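Local coordinates for protein beta-1,4-mannanase (Caldicellulosiruptor saccharolyticus, PDB 1PMH) that binds mannohexaose, and probably beta-1,4-mannan chains, as the family 27 carbohydrate-binding module of a mannanase, helping, as such modules generally do, to hold the enzyme on its substrate, at residues 7-10 with 16-19; 33-38 with 44-49; 87-92 with 160-165; 120-125 with 138-143. All blocks are in the same frame, centred on the assembly; numbering follows the deposited sequence.

Interaction 1. Residues 7-10 with 16-19. With CA (calcium ion), chain C; EDO (1,2-ethanediol), chain G.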
loop_
_atom_site.group_PDB
_atom_site.type_symbol
_atom_site.label_atom_id
_atom_site.label_comp_id
_atom_site.label_asym_id
_atom_site.label_seq_id
_atom_site.Cartn_x
_atom_site.Cartn_y
_atom_site.Cartn_z
ATOM N N VAL A 7 -10.260 -2.161 11.266
ATOM C CA VAL A 7 -8.848 -2.048 11.585
ATOM C C VAL A 7 -8.340 -0.870 10.760
ATOM O O VAL A 7 -8.449 -0.867 9.551
ATOM C CB VAL A 7 -8.053 -3.302 11.216
ATOM C CG1 VAL A 7 -6.602 -3.106 11.509
ATOM C CG2 VAL A 7 -8.565 -4.539 11.910
ATOM N N VAL A 8 -7.886 0.178 11.444
ATOM C CA VAL A 8 -7.575 1.439 10.792
ATOM C C VAL A 8 -6.082 1.729 10.938
ATOM O O VAL A 8 -5.580 2.115 12.006
ATOM C CB VAL A 8 -8.362 2.594 11.442
ATOM C CG1 VAL A 8 -8.069 3.907 10.774
ATOM C CG2 VAL A 8 -9.851 2.288 11.274
ATOM N N LEU A 9 -5.342 1.554 9.848
ATOM C CA LEU A 9 -3.900 1.787 9.779
ATOM C C LEU A 9 -3.703 3.135 9.075
ATOM O O LEU A 9 -3.501 3.236 7.867
ATOM C CB LEU A 9 -3.227 0.618 9.076
ATOM C CG LEU A 9 -3.613 -0.781 9.554
ATOM C CD1 LEU A 9 -2.797 -1.845 8.851
ATOM C CD2 LEU A 9 -3.400 -0.906 11.059
ATOM N N ASP A 10 -3.774 4.170 9.900
ATOM C CA ASP A 10 -3.753 5.559 9.452
ATOM C C ASP A 10 -2.454 6.297 9.793
ATOM O O ASP A 10 -2.311 7.465 9.447
ATOM C CB ASP A 10 -4.950 6.362 9.958
ATOM C CG ASP A 10 -5.059 6.423 11.452
ATOM O OD1 ASP A 10 -4.142 5.981 12.170
ATOM O OD2 ASP A 10 -6.105 6.924 11.933
ATOM N N VAL A 16 5.174 3.577 12.000
ATOM C CA VAL A 16 4.920 2.773 10.817
ATOM C C VAL A 16 3.935 1.643 11.019
ATOM O O VAL A 16 3.658 0.910 10.075
ATOM C CB VAL A 16 6.209 2.207 10.183
ATOM C CG1 VAL A 16 7.131 3.314 9.729
ATOM C CG2 VAL A 16 6.915 1.228 11.094
HETATM N N MSE A 17 3.410 1.453 12.237
HETATM C CA MSE A 17 2.358 0.470 12.452
HETATM C C MSE A 17 2.721 -0.932 11.914
HETATM O O MSE A 17 1.937 -1.598 11.234
HETATM C CB MSE A 17 0.993 0.919 11.928
HETATM C CG MSE A 17 0.542 2.184 12.587
HETATM SE SE MSE A 17 -1.279 2.587 12.125
HETATM C CE MSE A 17 -1.735 3.726 13.686
ATOM N N SER A 18 3.958 -1.279 12.223
ATOM C CA SER A 18 4.478 -2.591 11.889
ATOM C C SER A 18 4.762 -2.846 10.420
ATOM O O SER A 18 5.258 -3.901 10.087
ATOM C CB SER A 18 3.627 -3.738 12.496
ATOM O OG SER A 18 3.584 -3.584 13.912
ATOM N N PHE A 19 4.568 -1.875 9.571
ATOM C CA PHE A 19 4.927 -2.062 8.170
ATOM C C PHE A 19 6.416 -2.150 7.994
ATOM O O PHE A 19 7.176 -1.356 8.550
ATOM C CB PHE A 19 4.364 -0.957 7.278
ATOM C CG PHE A 19 2.904 -1.083 6.959
ATOM C CD1 PHE A 19 1.902 -0.623 7.792
ATOM C CD2 PHE A 19 2.530 -1.615 5.763
ATOM C CE1 PHE A 19 0.572 -0.770 7.412
ATOM C CE2 PHE A 19 1.212 -1.663 5.395
ATOM C CZ PHE A 19 0.246 -1.241 6.225
HETATM CA CA CA C . -2.551 9.390 8.112
HETATM C C1 EDO G . 6.037 -6.798 8.337
HETATM O O1 EDO G . 5.439 -8.002 7.887
HETATM C C2 EDO G . 6.120 -6.631 9.847
HETATM O O2 EDO G . 4.896 -6.442 10.516
HETATM O O HOH W 1 -4.866 9.289 8.260
#
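The ring of Phe19 meets methyl CD1 of Leu9 obliquely, with Phe19 CE1 3.8 Å from Leu9 CD1. Leu9 has two conformers, so the position of this methyl is less sure. At the edge of the ring, in its plane, lies Val16 O. That same oxygen accepts the backbone bond from Phe19 N (3.0 Å), which closes a type I' turn from Val16 to Phe19. The ring of Phe11 meets the Phe19 ring at about 55°, and Leu48 and Leu65 also pack against Phe19.

Met17, a selenomethionine, makes the other half of the contact. It sits inside the turn with left-handed backbone angles. Its side chain runs extended beyond CG (chi2 -171°) and reaches Leu9, at the end of strand 7-9, and Asp10 beyond. Its SE rests against the backbone, 3.6 Å from Leu9 CA and 3.7 Å from Asp10 N. The terminal methyl goes further, and Met17 CE lies 3.6 Å from Asp10 OD1. The CA-CB bond of Asp10 points away from the turn. Its CG is set between the backbone N and the carbonyl carbon (chi1 60°), and this brings OD1 back to the methyl.

Asp10 O binds the calcium ion at 2.4 Å. Glu12, Asn44, Tyr46, Asp176 and a water complete the site. Leu9 itself is paired with Val178 of strand 172-181. The turn therefore meets 7-10 mainly through apolar contacts of selenium, methyl and ring, with the Asp10 carboxylate beside the Met17 methyl, and the calcium site draws one of its ligands from the adjacent backbone.

Interaction 2. Residues 33-38 with 44-49. With CA (calcium ion), chain C.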
loop_
_atom_site.group_PDB
_atom_site.type_symbol
_atom_site.label_atom_id
_atom_site.label_comp_id
_atom_site.label_asym_id
_atom_site.label_seq_id
_atom_site.Cartn_x
_atom_site.Cartn_y
_atom_site.Cartn_z
ATOM N N VAL A 33 11.458 2.482 4.392
ATOM C CA VAL A 33 10.104 2.574 4.891
ATOM C C VAL A 33 10.170 3.495 6.107
ATOM O O VAL A 33 10.977 3.286 7.022
ATOM C CB VAL A 33 9.565 1.233 5.299
ATOM C CG1 VAL A 33 8.153 1.345 5.835
ATOM C CG2 VAL A 33 9.559 0.243 4.165
ATOM N N SER A 34 9.366 4.551 6.112
ATOM C CA SER A 34 9.376 5.502 7.228
ATOM C C SER A 34 8.009 6.138 7.385
ATOM O O SER A 34 7.195 6.090 6.490
ATOM C CB SER A 34 10.472 6.563 7.014
ATOM O OG SER A 34 10.145 7.396 5.907
ATOM N N VAL A 35 7.803 6.777 8.535
ATOM C CA VAL A 35 6.604 7.573 8.766
ATOM C C VAL A 35 6.985 9.007 8.402
ATOM O O VAL A 35 8.041 9.478 8.764
ATOM C CB VAL A 35 6.010 7.338 10.172
ATOM C CG1 VAL A 35 6.986 7.721 11.286
ATOM C CG2 VAL A 35 4.653 7.982 10.307
ATOM N N SER A 36 6.084 9.677 7.716
ATOM C CA SER A 36 6.337 10.999 7.193
ATOM C C SER A 36 5.200 11.967 7.484
ATOM O O SER A 36 4.047 11.589 7.442
ATOM C CB SER A 36 6.546 10.865 5.675
ATOM O OG SER A 36 6.745 12.087 4.996
ATOM N N GLN A 37 5.592 13.226 7.614
ATOM C CA GLN A 37 4.666 14.378 7.670
ATOM C C GLN A 37 4.571 15.119 6.354
ATOM O O GLN A 37 4.003 16.200 6.320
ATOM C CB GLN A 37 5.026 15.342 8.840
ATOM C CG GLN A 37 4.839 14.644 10.177
ATOM C CD GLN A 37 5.210 15.567 11.327
ATOM O OE1 GLN A 37 4.739 16.716 11.424
ATOM N NE2 GLN A 37 6.112 15.132 12.149
ATOM N N ASP A 38 5.078 14.546 5.261
ATOM C CA ASP A 38 5.048 15.267 3.999
ATOM C C ASP A 38 3.669 15.643 3.508
ATOM O O ASP A 38 3.518 16.660 2.828
ATOM C CB ASP A 38 5.723 14.445 2.890
ATOM C CG ASP A 38 7.236 14.291 3.074
ATOM O OD1 ASP A 38 7.844 14.978 3.922
ATOM O OD2 ASP A 38 7.790 13.369 2.417
ATOM N N ASN A 44 -4.950 14.821 9.480
ATOM C CA ASN A 44 -4.190 13.725 8.892
ATOM C C ASN A 44 -2.730 14.133 8.810
ATOM O O ASN A 44 -2.271 14.731 7.852
ATOM C CB ASN A 44 -4.712 13.398 7.519
ATOM C CG ASN A 44 -4.056 12.138 6.977
ATOM O OD1 ASN A 44 -3.094 11.631 7.568
ATOM N ND2 ASN A 44 -4.501 11.671 5.833
ATOM N N LYS A 45 -2.022 13.842 9.894
ATOM C CA LYS A 45 -0.658 14.337 10.077
ATOM C C LYS A 45 0.443 13.457 9.467
ATOM O O LYS A 45 1.470 13.975 9.009
ATOM C CB LYS A 45 -0.340 14.484 11.559
ATOM C CG LYS A 45 1.002 15.096 11.906
ATOM C CD LYS A 45 0.937 15.466 13.370
ATOM C CE LYS A 45 2.161 16.122 13.899
ATOM N NZ LYS A 45 1.818 16.786 15.216
ATOM N N TYR A 46 0.199 12.145 9.430
ATOM C CA TYR A 46 1.235 11.191 9.069
ATOM C C TYR A 46 0.820 10.258 7.949
ATOM O O TYR A 46 -0.336 9.875 7.842
ATOM C CB TYR A 46 1.614 10.308 10.272
ATOM C CG TYR A 46 2.162 11.040 11.495
ATOM C CD1 TYR A 46 3.488 11.454 11.556
ATOM C CD2 TYR A 46 1.344 11.301 12.584
ATOM C CE1 TYR A 46 3.991 12.130 12.691
ATOM C CE2 TYR A 46 1.830 11.945 13.727
ATOM C CZ TYR A 46 3.138 12.345 13.757
ATOM O OH TYR A 46 3.642 12.978 14.868
ATOM N N ALA A 47 1.793 9.786 7.179
ATOM C CA ALA A 47 1.610 8.782 6.146
ATOM C C ALA A 47 2.839 7.909 6.104
ATOM O O ALA A 47 3.898 8.290 6.582
ATOM C CB ALA A 47 1.346 9.434 4.808
ATOM N N LEU A 48 2.691 6.740 5.497
ATOM C CA LEU A 48 3.785 5.827 5.286
ATOM C C LEU A 48 4.498 6.194 4.021
ATOM O O LEU A 48 3.923 6.132 2.948
ATOM C CB LEU A 48 3.293 4.391 5.290
ATOM C CG LEU A 48 4.377 3.307 5.374
ATOM C CD1 LEU A 48 4.959 3.262 6.770
ATOM C CD2 LEU A 48 3.816 1.978 4.952
ATOM N N ARG A 49 5.791 6.502 4.121
ATOM C CA ARG A 49 6.617 6.835 2.978
ATOM C C ARG A 49 7.477 5.641 2.573
ATOM O O ARG A 49 8.268 5.131 3.400
ATOM C CB ARG A 49 7.506 8.050 3.312
ATOM C CG ARG A 49 8.426 8.452 2.166
ATOM C CD ARG A 49 9.196 9.715 2.474
ATOM N NE ARG A 49 10.240 9.929 1.475
ATOM C CZ ARG A 49 10.635 11.075 0.993
ATOM N NH1 ARG A 49 10.159 12.228 1.432
ATOM N NH2 ARG A 49 11.602 11.037 0.097
HETATM CA CA CA C . -2.551 9.390 8.112
HETATM O O HOH W 2 10.945 6.093 3.724
HETATM O O HOH W 1 -4.866 9.289 8.260
#
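Segments 33-38 and 44-49 are the two arms of an antiparallel hairpin, with strand directions 144° apart. Ser34 with Arg49 and Ser36 with Ala47 are hydrogen-bonded pairs, and Val35 with Leu48 between them is a non-hydrogen-bonded pair. The shortest links are Arg49 N to Ser34 O and Ser36 N to Ala47 O, each 2.8 Å. Beyond the pairing, Tyr46 CA lies 3.3 Å from Ser36 O in a CA-H...O contact.

Ser34, Ser36, Ala47 and Arg49 share one face. With CG anti to the backbone N and the chain extended to NE, Arg49 carries NH1 across to Asp38 OD2 at 2.8 Å. This salt bridge uses the syn lone pair of OD2, but the hydrogen bond is bent (N-H...O 131°) and the two flat groups are turned 69° apart. Tyr174 OH also bonds Asp38 OD2, and Asp51 pairs with Arg49 NE. An alanine in place of Arg49 would probably leave Asp38 with its charge less well matched and Asp51 without this mate. Ser36 OG accepts from Asp38 N (3.0 Å), an ST turn that holds Asp38 at the strand end. Alongside the Tyr46 ring runs Gln37, with Gln37 CG 3.7 Å from Tyr46 CE1.

Asn44 OD1 and Tyr46 O both bind the calcium ion. Strand 47-53 is joined to strand 172-181 through Leu48 and Leu175, while Leu48 and Val33 pack on Leu65 of strand 61-68.

Interaction 3. Residues 87-92 with 160-165. With BMA (beta-D-mannopyranose), chain B.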
loop_
_atom_site.group_PDB
_atom_site.type_symbol
_atom_site.label_atom_id
_atom_site.label_comp_id
_atom_site.label_asym_id
_atom_site.label_seq_id
_atom_site.Cartn_x
_atom_site.Cartn_y
_atom_site.Cartn_z
ATOM N N PHE A 87 -7.450 1.458 0.779
ATOM C CA PHE A 87 -6.188 2.170 0.954
ATOM C C PHE A 87 -6.167 3.397 0.068
ATOM O O PHE A 87 -6.918 3.483 -0.918
ATOM C CB PHE A 87 -5.008 1.252 0.619
ATOM C CG PHE A 87 -4.971 0.884 -0.833
ATOM C CD1 PHE A 87 -4.304 1.707 -1.745
ATOM C CD2 PHE A 87 -5.709 -0.183 -1.309
ATOM C CE1 PHE A 87 -4.400 1.479 -3.085
ATOM C CE2 PHE A 87 -5.783 -0.418 -2.693
ATOM C CZ PHE A 87 -5.115 0.401 -3.556
ATOM N N GLU A 88 -5.260 4.323 0.409
ATOM C CA GLU A 88 -4.926 5.459 -0.433
ATOM C C GLU A 88 -3.427 5.408 -0.694
ATOM O O GLU A 88 -2.632 5.216 0.216
ATOM C CB GLU A 88 -5.291 6.788 0.265
ATOM C CG GLU A 88 -6.778 6.949 0.552
ATOM C CD GLU A 88 -7.146 8.258 1.235
ATOM O OE1 GLU A 88 -6.966 9.288 0.585
ATOM O OE2 GLU A 88 -7.691 8.230 2.366
HETATM N N MSE A 89 -3.081 5.677 -1.940
HETATM C CA MSE A 89 -1.699 5.677 -2.410
HETATM C C MSE A 89 -1.433 6.980 -3.117
HETATM O O MSE A 89 -2.266 7.435 -3.898
HETATM C CB MSE A 89 -1.552 4.486 -3.333
HETATM C CG MSE A 89 -0.217 4.307 -3.902
HETATM SE SE MSE A 89 -0.202 2.849 -5.209
HETATM C CE MSE A 89 -0.817 1.599 -4.262
ATOM N N PHE A 90 -0.261 7.576 -2.876
ATOM C CA PHE A 90 0.082 8.904 -3.367
ATOM C C PHE A 90 1.452 8.839 -4.034
ATOM O O PHE A 90 2.404 8.391 -3.403
ATOM C CB PHE A 90 0.154 9.954 -2.233
ATOM C CG PHE A 90 -1.080 10.004 -1.359
ATOM C CD1 PHE A 90 -1.320 9.054 -0.409
ATOM C CD2 PHE A 90 -1.972 11.040 -1.494
ATOM C CE1 PHE A 90 -2.461 9.065 0.353
ATOM C CE2 PHE A 90 -3.129 11.064 -0.725
ATOM C CZ PHE A 90 -3.359 10.061 0.177
ATOM N N ILE A 91 1.566 9.387 -5.235
ATOM C CA ILE A 91 2.862 9.452 -5.912
ATOM C C ILE A 91 3.018 10.887 -6.408
ATOM O O ILE A 91 2.150 11.388 -7.107
ATOM C CB ILE A 91 2.981 8.477 -7.105
ATOM C CG1 ILE A 91 2.437 7.081 -6.770
ATOM C CG2 ILE A 91 4.429 8.423 -7.526
ATOM C CD1 ILE A 91 0.987 6.815 -7.148
ATOM N N PRO A 92 4.131 11.564 -6.082
ATOM C CA PRO A 92 4.366 12.939 -6.588
ATOM C C PRO A 92 4.135 12.974 -8.105
ATOM O O PRO A 92 4.804 12.284 -8.868
ATOM C CB PRO A 92 5.818 13.188 -6.224
ATOM C CG PRO A 92 6.073 12.355 -5.088
ATOM C CD PRO A 92 5.247 11.140 -5.211
ATOM N N PHE A 160 1.433 -5.420 0.578
ATOM C CA PHE A 160 1.373 -4.586 -0.604
ATOM C C PHE A 160 2.609 -4.886 -1.449
ATOM O O PHE A 160 3.723 -4.743 -0.976
ATOM C CB PHE A 160 1.369 -3.103 -0.276
ATOM C CG PHE A 160 0.085 -2.626 0.318
ATOM C CD1 PHE A 160 -0.212 -2.884 1.617
ATOM C CD2 PHE A 160 -0.826 -1.893 -0.452
ATOM C CE1 PHE A 160 -1.421 -2.462 2.208
ATOM C CE2 PHE A 160 -2.002 -1.456 0.094
ATOM C CZ PHE A 160 -2.260 -1.761 1.423
ATOM N N GLN A 161 2.373 -5.367 -2.677
ATOM C CA GLN A 161 3.419 -5.606 -3.626
ATOM C C GLN A 161 3.460 -4.445 -4.608
ATOM O O GLN A 161 2.433 -4.013 -5.072
ATOM C CB GLN A 161 3.200 -6.917 -4.353
ATOM C CG GLN A 161 4.310 -7.228 -5.343
ATOM C CD GLN A 161 4.084 -8.587 -5.967
ATOM O OE1 GLN A 161 3.626 -8.687 -7.121
ATOM N NE2 GLN A 161 4.375 -9.633 -5.237
ATOM N N PHE A 162 4.671 -3.975 -4.924
ATOM C CA PHE A 162 4.888 -2.978 -5.939
ATOM C C PHE A 162 5.834 -3.567 -6.949
ATOM O O PHE A 162 6.822 -4.195 -6.572
ATOM C CB PHE A 162 5.505 -1.720 -5.327
ATOM C CG PHE A 162 4.620 -1.032 -4.366
ATOM C CD1 PHE A 162 4.580 -1.395 -3.032
ATOM C CD2 PHE A 162 3.794 0.013 -4.794
ATOM C CE1 PHE A 162 3.699 -0.767 -2.162
ATOM C CE2 PHE A 162 2.910 0.608 -3.887
ATOM C CZ PHE A 162 2.912 0.234 -2.602
ATOM N N ALA A 163 5.627 -3.296 -8.229
ATOM C CA ALA A 163 6.567 -3.786 -9.240
ATOM C C ALA A 163 6.702 -2.774 -10.347
ATOM O O ALA A 163 5.748 -2.448 -11.045
ATOM C CB ALA A 163 6.132 -5.143 -9.828
ATOM N N GLY A 164 7.918 -2.276 -10.518
ATOM C CA GLY A 164 8.175 -1.399 -11.659
ATOM C C GLY A 164 8.033 -2.171 -12.973
ATOM O O GLY A 164 8.535 -3.264 -13.124
ATOM N N GLN A 165 7.367 -1.562 -13.927
ATOM C CA GLN A 165 7.174 -2.164 -15.258
ATOM C C GLN A 165 7.879 -1.271 -16.263
ATOM O O GLN A 165 7.351 -0.316 -16.802
ATOM C CB GLN A 165 5.695 -2.320 -15.589
ATOM C CG GLN A 165 4.943 -3.302 -14.699
ATOM C CD GLN A 165 3.507 -3.444 -15.062
ATOM O OE1 GLN A 165 2.703 -2.611 -14.613
ATOM N NE2 GLN A 165 3.169 -4.401 -15.859
HETATM C C1 BMA B . 3.545 -12.316 -9.807
HETATM C C2 BMA B . 3.966 -11.737 -8.492
HETATM C C3 BMA B . 4.376 -12.898 -7.591
HETATM C C4 BMA B . 3.243 -13.938 -7.538
HETATM C C5 BMA B . 2.773 -14.320 -8.926
HETATM C C6 BMA B . 1.553 -15.219 -8.822
HETATM O O2 BMA B . 2.884 -11.042 -7.914
HETATM O O3 BMA B . 4.759 -12.371 -6.314
HETATM O O4 BMA B . 3.748 -15.143 -7.031
HETATM O O5 BMA B . 2.424 -13.180 -9.664
HETATM O O6 BMA B . 1.282 -15.712 -10.086
#
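Phe87 and Met89 meet Phe160 and Phe162 in a buried apolar contact near the centre of the chain. Strand 84-92 belongs to one sheet and strand 153-165 to the other, and the side chains meet between them. The nearest CA atoms, those of Phe87 and Phe160, are 10.3 Å apart, so the backbones do not pair.

Phe160 points its edge at the face of Phe87. The pair is an offset edge-to-face stack, with ring planes at 83° and centroids 5.7 Å apart. The touching atom is Phe160 CE2, 3.9 Å from Phe87 CG. With CG between its backbone N and carbonyl carbon (chi1 66°), Phe87 turns its ring to meet this edge.

This is the core of the jelly-roll beta-sandwich, where side chains facing inward from the two sheets meet. Next to the rings comes a Met-aromatic contact. Met89, a selenomethionine, bends at its last torsion (chi3 -55°). Its SE sits at the edge of the Phe162 ring, 5.4 Å from the centroid, and Met89 CE is 3.9 Å from Phe162 CE2.

Gln161, between the two phenylalanines, turns to the other side of its sheet and holds the sugar. Gln161 OE1 takes a hydrogen bond from O2 of a mannose (2.6 Å), and Gln161 NE2 gives one to O3 of the same mannose (3.0 Å). Asp64 also accepts from Gln161 NE2, and Lys106 bonds the same mannose.

Interaction 4. Residues 120-125 with 138-143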
loop_
_atom_site.group_PDB
_atom_site.type_symbol
_atom_site.label_atom_id
_atom_site.label_comp_id
_atom_site.label_asym_id
_atom_site.label_seq_id
_atom_site.Cartn_x
_atom_site.Cartn_y
_atom_site.Cartn_z
ATOM N N PHE A 120 -2.251 -2.904 -12.994
ATOM C CA PHE A 120 -1.060 -2.886 -13.811
ATOM C C PHE A 120 -0.938 -1.572 -14.563
ATOM O O PHE A 120 -1.918 -0.905 -14.822
ATOM C CB PHE A 120 -1.100 -4.051 -14.827
ATOM C CG PHE A 120 -1.105 -5.381 -14.159
ATOM C CD1 PHE A 120 -2.286 -5.950 -13.674
ATOM C CD2 PHE A 120 0.061 -6.086 -14.048
ATOM C CE1 PHE A 120 -2.228 -7.169 -13.042
ATOM C CE2 PHE A 120 0.102 -7.305 -13.437
ATOM C CZ PHE A 120 -1.030 -7.839 -12.889
ATOM N N ASN A 121 0.299 -1.241 -14.919
ATOM C CA ASN A 121 0.589 -0.101 -15.787
ATOM C C ASN A 121 0.061 1.216 -15.256
ATOM O O ASN A 121 -0.502 2.020 -16.013
ATOM C CB ASN A 121 0.088 -0.375 -17.202
ATOM C CG ASN A 121 0.730 -1.595 -17.786
ATOM O OD1 ASN A 121 0.060 -2.582 -18.022
ATOM N ND2 ASN A 121 2.054 -1.563 -17.908
ATOM N N ILE A 122 0.217 1.404 -13.962
ATOM C CA ILE A 122 -0.120 2.687 -13.360
ATOM C C ILE A 122 0.902 3.732 -13.807
ATOM O O ILE A 122 2.122 3.543 -13.692
ATOM C CB ILE A 122 -0.085 2.588 -11.809
ATOM C CG1 ILE A 122 -1.120 1.585 -11.315
ATOM C CG2 ILE A 122 -0.277 3.933 -11.138
ATOM C CD1 ILE A 122 -2.565 1.937 -11.611
ATOM N N THR A 123 0.361 4.846 -14.291
ATOM C CA THR A 123 1.145 6.019 -14.633
ATOM C C THR A 123 0.535 7.254 -13.965
ATOM O O THR A 123 -0.460 7.143 -13.263
ATOM C CB THR A 123 1.197 6.226 -16.151
ATOM O OG1 THR A 123 -0.133 6.474 -16.618
ATOM C CG2 THR A 123 1.696 4.972 -16.869
ATOM N N ALA A 124 1.117 8.427 -14.203
ATOM C CA ALA A 124 0.756 9.611 -13.422
ATOM C C ALA A 124 -0.696 10.025 -13.612
ATOM O O ALA A 124 -1.234 10.684 -12.728
ATOM C CB ALA A 124 1.671 10.788 -13.738
ATOM N N ASN A 125 -1.326 9.679 -14.724
ATOM C CA ASN A 125 -2.694 10.073 -14.973
ATOM C C ASN A 125 -3.722 9.064 -14.441
ATOM O O ASN A 125 -4.913 9.208 -14.676
ATOM C CB ASN A 125 -2.875 10.533 -16.429
ATOM C CG ASN A 125 -2.131 11.854 -16.711
ATOM O OD1 ASN A 125 -2.167 12.800 -15.910
ATOM N ND2 ASN A 125 -1.429 11.907 -17.838
ATOM N N THR A 138 -0.473 12.091 -7.826
ATOM C CA THR A 138 -1.370 11.043 -8.319
ATOM C C THR A 138 -1.885 10.287 -7.120
ATOM O O THR A 138 -1.077 9.825 -6.312
ATOM C CB THR A 138 -0.538 10.087 -9.192
ATOM O OG1 THR A 138 0.070 10.798 -10.266
ATOM C CG2 THR A 138 -1.351 8.922 -9.686
ATOM N N VAL A 139 -3.211 10.187 -6.987
ATOM C CA VAL A 139 -3.817 9.518 -5.855
ATOM C C VAL A 139 -4.704 8.392 -6.331
ATOM O O VAL A 139 -5.602 8.562 -7.162
ATOM C CB VAL A 139 -4.633 10.519 -5.056
ATOM C CG1 VAL A 139 -5.313 9.833 -3.864
ATOM C CG2 VAL A 139 -3.743 11.691 -4.594
ATOM N N ILE A 140 -4.441 7.211 -5.791
ATOM C CA ILE A 140 -5.190 5.975 -6.041
ATOM C C ILE A 140 -5.869 5.622 -4.745
ATOM O O ILE A 140 -5.233 5.451 -3.723
ATOM C CB ILE A 140 -4.267 4.867 -6.518
ATOM C CG1 ILE A 140 -3.700 5.283 -7.873
ATOM C CG2 ILE A 140 -5.011 3.528 -6.627
ATOM C CD1 ILE A 140 -2.635 4.420 -8.393
ATOM N N HIS A 141 -7.182 5.528 -4.809
ATOM C CA HIS A 141 -8.000 5.217 -3.645
ATOM C C HIS A 141 -8.936 4.103 -4.059
ATOM O O HIS A 141 -9.837 4.311 -4.881
ATOM C CB HIS A 141 -8.791 6.454 -3.223
ATOM C CG HIS A 141 -9.600 6.282 -1.984
ATOM N ND1 HIS A 141 -10.439 7.268 -1.512
ATOM C CD2 HIS A 141 -9.645 5.288 -1.072
ATOM C CE1 HIS A 141 -10.857 6.916 -0.308
ATOM N NE2 HIS A 141 -10.562 5.648 -0.113
ATOM N N LYS A 142 -8.744 2.902 -3.502
ATOM C CA LYS A 142 -9.509 1.721 -3.922
ATOM C C LYS A 142 -9.867 0.915 -2.697
ATOM O O LYS A 142 -9.201 1.011 -1.681
ATOM C CB LYS A 142 -8.685 0.779 -4.829
ATOM C CG LYS A 142 -8.200 1.353 -6.125
ATOM C CD LYS A 142 -9.287 1.421 -7.144
ATOM C CE LYS A 142 -8.765 1.707 -8.545
ATOM N NZ LYS A 142 -9.824 2.376 -9.374
ATOM N N ALA A 143 -10.884 0.083 -2.878
ATOM C CA ALA A 143 -11.210 -0.994 -1.962
ATOM C C ALA A 143 -11.344 -2.274 -2.743
ATOM O O ALA A 143 -12.020 -2.289 -3.753
ATOM C CB ALA A 143 -12.487 -0.702 -1.191
#
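The backbones of 120-125 and 138-143 come together at one end, from 9.5 Å between the CA atoms of Ile122 and Ile140 to 5.7 Å between those of Ala124 and Thr138. At the near end one hydrogen bond ties them. Thr138 OG1 donates to Ala124 O at 2.8 Å. The hydroxyl lies in the carbonyl plane, on a lone pair, with a C=O...donor angle of 117°. Its place follows from the first torsion (chi1 -58°), which puts OG1 opposite the carbonyl carbon and CG2 opposite the backbone N. Both branches of the threonine meet the same oxygen, for Thr138 CG2 is 3.5 Å from Ala124 O. Ala124 CB adds a contact with Thr138 OG1 at 3.8 Å. A valine in its place would probably leave Ala124 O without this donor and the chain at Ala124 less firmly tied to strand 135-145.

At the wide end two isoleucines reach toward each other, tip to tip. Ile122 CG2 touches Ile140 CD1 at 3.7 Å, and Ile122 CD1 is 4.1 Å from the same methyl. Tyr105 also packs against Ile140.

Helix 93-98 lies over the near end, where Tyr93 touches both Ala124 and Thr138. A G1 beta bulge forms here, with Asn121 and Ile122 together opposite Phe103. The chain turns a corner at Asn121, and the side chain of Ile122 meets Ile140 of strand 135-145 in the other sheet. Inward-facing apolar residues of two packed sheets form the core of this jelly-roll beta-sandwich, and the isoleucine pair belongs to it.

Along the chain interaction 1 precedes interaction 2, and interaction 4 falls between the segments of interaction 3. Interactions 1 and 2 have centres about 11 Å apart and share the calcium ion and one of its waters. They touch through Val16 and Phe19 on Leu48. Interactions 3 and 4 are closer, about 8 Å between centres, linked by Met89 N with Ile140 O on the neighbouring strands 84-92 and 135-145. Interaction 1 reaches the core of interaction 3 where Phe19 meets Phe160. Interactions 1 and 4 lie on opposite sides of the chain's centre, their centres about 21 Å apart. One sandwich carries a calcium site at one flank and, at Gln161 and Gln165, part of the mannan-binding pocket.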